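Local coordinates for hypothetical protein (Ruminococcus gnavus, PDB 4ESN), which is of unknown function but binds a zinc ion through cysteines of its NusG domain II-like beta fold, at residues A[45-50]-A[56-61]. Residues are numbered along the deposited sequence; the frame is centred on the assembly and turned at random. Where two conformers were deposited one is given.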
ATOM      1  N   GLY A  45      -1.887  11.120  13.459  1.00 56.67           N
ATOM      2  CA  GLY A  45      -2.709   9.939  13.239  1.00 52.87           C
ATOM      3  C   GLY A  45      -2.094   8.570  13.093  1.00 51.91           C
ATOM      4  O   GLY A  45      -2.840   7.584  13.077  1.00 50.13           O
ATOM      5  N   ASN A  46      -0.768   8.478  12.915  1.00 44.70           N
ATOM      6  CA  ASN A  46      -0.158   7.176  12.701  1.00 42.83           C
ATOM      7  C   ASN A  46       1.222   7.102  13.313  1.00 45.67           C
ATOM      8  O   ASN A  46       1.976   8.096  13.304  1.00 44.48           O
ATOM      9  CB  ASN A  46      -0.042   6.852  11.191  1.00 38.61           C
ATOM     10  CG  ASN A  46      -1.358   6.751  10.463  1.00 50.34           C
ATOM     11  OD1 ASN A  46      -1.933   7.751  10.059  1.00 47.90           O
ATOM     12  ND2 ASN A  46      -1.896   5.549  10.337  1.00 43.72           N
ATOM     13  N   ARG A  47       1.567   5.918  13.816  1.00 38.98           N
ATOM     14  CA  ARG A  47       2.898   5.714  14.354  1.00 37.70           C
ATOM     15  C   ARG A  47       3.432   4.409  13.821  1.00 40.43           C
ATOM     16  O   ARG A  47       2.822   3.348  14.013  1.00 39.52           O
ATOM     17  CB  ARG A  47       2.912   5.785  15.880  1.00 35.97           C
ATOM     18  CG  ARG A  47       4.316   5.622  16.475  1.00 38.49           C
ATOM     19  CD  ARG A  47       4.378   5.990  17.948  1.00 45.79           C
ATOM     20  NE  ARG A  47       3.566   5.102  18.777  1.00 44.44           N
ATOM     21  CZ  ARG A  47       2.409   5.437  19.336  1.00 55.03           C
ATOM     22  NH1 ARG A  47       1.913   6.664  19.168  1.00 45.23           N
ATOM     23  NH2 ARG A  47       1.751   4.560  20.084  1.00 44.29           N
ATOM     24  N   LEU A  48       4.570   4.503  13.118  1.00 38.43           N
ATOM     25  CA  LEU A  48       5.261   3.361  12.518  1.00 38.37           C
ATOM     26  C   LEU A  48       6.389   2.918  13.395  1.00 44.55           C
ATOM     27  O   LEU A  48       7.145   3.744  13.886  1.00 46.77           O
ATOM     28  CB  LEU A  48       5.802   3.761  11.136  1.00 38.93           C
ATOM     29  CG  LEU A  48       6.471   2.653  10.314  1.00 43.76           C
ATOM     30  CD1 LEU A  48       5.422   1.688   9.755  1.00 42.68           C
ATOM     31  CD2 LEU A  48       7.309   3.256   9.199  1.00 47.71           C
ATOM     32  N   ARG A  49       6.528   1.605  13.583  1.00 40.30           N
ATOM     33  CA  ARG A  49       7.643   1.077  14.360  1.00 38.99           C
ATOM     34  C   ARG A  49       8.569   0.253  13.436  1.00 42.41           C
ATOM     35  O   ARG A  49       8.113  -0.649  12.715  1.00 40.72           O
ATOM     36  CB  ARG A  49       7.123   0.236  15.536  1.00 38.40           C
ATOM     37  CG  ARG A  49       8.211  -0.474  16.415  1.00 48.73           C
ATOM     38  CD  ARG A  49       9.283   0.444  17.008  1.00 63.40           C
ATOM     39  NE  ARG A  49      10.403  -0.326  17.574  1.00 71.17           N
ATOM     40  CZ  ARG A  49      11.509   0.193  18.103  1.00 76.87           C
ATOM     41  NH1 ARG A  49      11.661   1.506  18.191  1.00 68.42           N
ATOM     42  NH2 ARG A  49      12.457  -0.601  18.578  1.00 78.93           N
ATOM     43  N   ILE A  50       9.856   0.606  13.419  1.00 39.97           N
ATOM     44  CA  ILE A  50      10.848  -0.175  12.714  1.00 39.87           C
ATOM     45  C   ILE A  50      11.581  -0.939  13.804  1.00 44.97           C
ATOM     46  O   ILE A  50      12.153  -0.340  14.711  1.00 45.69           O
ATOM     47  CB  ILE A  50      11.769   0.626  11.766  1.00 42.99           C
ATOM     48  CG1 ILE A  50      10.935   1.225  10.606  1.00 42.36           C
ATOM     49  CG2 ILE A  50      12.900  -0.302  11.225  1.00 40.58           C
ATOM     50  CD1 ILE A  50      11.590   2.285   9.883  1.00 46.59           C
ATOM     51  N   LYS A  56       6.150  -1.905  10.931  1.00 38.76           N
ATOM     52  CA  LYS A  56       4.795  -2.252  11.373  0.50 38.43           C
ATOM     53  C   LYS A  56       4.076  -0.995  11.845  1.00 40.73           C
ATOM     54  O   LYS A  56       4.695  -0.165  12.506  1.00 41.73           O
ATOM     55  CB  LYS A  56       4.891  -3.284  12.529  0.50 41.97           C
ATOM     56  CG  LYS A  56       3.569  -3.791  13.113  0.50 51.68           C
ATOM     57  CD  LYS A  56       3.072  -5.055  12.431  0.50 62.37           C
ATOM     58  CE  LYS A  56       1.874  -5.642  13.140  0.50 76.08           C
ATOM     59  NZ  LYS A  56       1.409  -6.903  12.501  0.50 86.61           N
HETATM   60  N   MSE A  57       2.793  -0.862  11.544  1.00 37.29           N
HETATM   61  CA  MSE A  57       1.998   0.264  12.047  1.00 37.13           C
HETATM   62  C   MSE A  57       1.654  -0.086  13.485  1.00 42.95           C
HETATM   63  O   MSE A  57       0.898  -1.032  13.713  1.00 44.35           O
HETATM   64  CB  MSE A  57       0.733   0.525  11.209  1.00 38.61           C
HETATM   65  CG  MSE A  57       0.130   1.908  11.520  1.00 43.99           C
HETATM   66 SE   MSE A  57       1.260   3.356  10.811  0.75 48.10          SE
HETATM   67  CE  MSE A  57       0.763   3.172   8.883  1.00 44.06           C
ATOM     68  N   GLU A  58       2.293   0.588  14.445  1.00 38.72           N
ATOM     69  CA  GLU A  58       2.087   0.318  15.868  1.00 40.24           C
ATOM     70  C   GLU A  58       0.761   0.915  16.406  1.00 45.28           C
ATOM     71  O   GLU A  58       0.147   0.349  17.318  1.00 47.72           O
ATOM     72  CB  GLU A  58       3.273   0.905  16.645  1.00 41.21           C
ATOM     73  CG  GLU A  58       3.206   0.661  18.140  1.00 54.86           C
ATOM     74  CD  GLU A  58       4.331   1.333  18.894  1.00 67.12           C
ATOM     75  OE1 GLU A  58       5.472   0.834  18.813  1.00 59.85           O
ATOM     76  OE2 GLU A  58       4.087   2.408  19.488  1.00 65.53           O
ATOM     77  N   TRP A  59       0.388   2.104  15.920  1.00 39.14           N
ATOM     78  CA  TRP A  59      -0.780   2.840  16.399  1.00 38.51           C
ATOM     79  C   TRP A  59      -1.303   3.719  15.295  1.00 43.71           C
ATOM     80  O   TRP A  59      -0.533   4.174  14.450  1.00 43.11           O
ATOM     81  CB  TRP A  59      -0.391   3.703  17.636  1.00 37.39           C
ATOM     82  CG  TRP A  59      -1.486   4.601  18.149  1.00 39.90           C
ATOM     83  CD1 TRP A  59      -2.491   4.259  19.011  1.00 44.40           C
ATOM     84  CD2 TRP A  59      -1.762   5.942  17.723  1.00 40.28           C
ATOM     85  NE1 TRP A  59      -3.334   5.322  19.196  1.00 45.83           N
ATOM     86  CE2 TRP A  59      -2.943   6.353  18.376  1.00 46.58           C
ATOM     87  CE3 TRP A  59      -1.145   6.829  16.813  1.00 41.09           C
ATOM     88  CZ2 TRP A  59      -3.482   7.645  18.217  1.00 47.13           C
ATOM     89  CZ3 TRP A  59      -1.684   8.101  16.646  1.00 43.55           C
ATOM     90  CH2 TRP A  59      -2.829   8.501  17.351  1.00 46.48           C
ATOM     91  N   ALA A  60      -2.615   3.975  15.318  1.00 43.67           N
ATOM     92  CA  ALA A  60      -3.308   4.879  14.412  1.00 42.69           C
ATOM     93  C   ALA A  60      -4.595   5.339  15.057  1.00 49.89           C
ATOM     94  O   ALA A  60      -5.198   4.576  15.828  1.00 51.33           O
ATOM     95  CB  ALA A  60      -3.580   4.207  13.081  1.00 41.88           C
ATOM     96  N   ASP A  61      -5.033   6.575  14.728  1.00 47.97           N
ATOM     97  CA  ASP A  61      -6.290   7.148  15.231  1.00 50.71           C
ATOM     98  C   ASP A  61      -7.469   6.888  14.255  1.00 57.61           C
ATOM     99  O   ASP A  61      -8.561   7.418  14.464  1.00 61.54           O
ATOM    100  CB  ASP A  61      -6.130   8.661  15.503  1.00 53.06           C
ATOM    101  CG  ASP A  61      -6.092   9.582  14.286  1.00 64.57           C
ATOM    102  OD1 ASP A  61      -5.943   9.073  13.143  1.00 64.00           O
ATOM    103  OD2 ASP A  61      -6.184  10.812  14.473  1.00 74.94           O
TER
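Trp59 CB sits over one face of the Arg47 guanidinium, toward the rim of that group and 3.4 Å from NH2; the indole plane is only 6° from the guanidinium plane. The arginine chain runs out with CG anti to the backbone N and bends at chi3 (64°), which brings NE round to Glu58. NE and NH2 both grip one oxygen of that residue side-on; the NE to Glu58 OE2 bond of the salt bridge is 2.8 Å long and lies in the guanidinium plane, although it meets the carboxylate from above. A leucine in place of Arg47 would probably leave the Glu58 carboxylate without its charged mate and uncover the inner part of the Trp59 side chain.

Glu58 and Trp59 can both face Arg47 because the antiparallel hairpin carries a classic beta bulge here. Arg47 O receives Glu58 N at 2.8 Å and, more weakly, Trp59 N at 3.3 Å. Regular pairing resumes with Leu48 opposite Met57, a non-hydrogen-bonded pair, followed by the hydrogen-bonded pair Arg49 and Lys56, where Arg49 N reaches Lys56 O at 2.8 Å. On the other face the selenium of selenomethionine Met57 rests 3.7 Å from Asn46 CB, and Asn46 ND2 meets the Ala60 methyl while its OD1 accepts a hydrogen bond from Asn85 ND2.

That face packs on strand 87-92 and helix 66-69, close to the zinc ligands Cys67 and Cys82, while strand 38-42 flanks 46-51 as the third strand of the sheet.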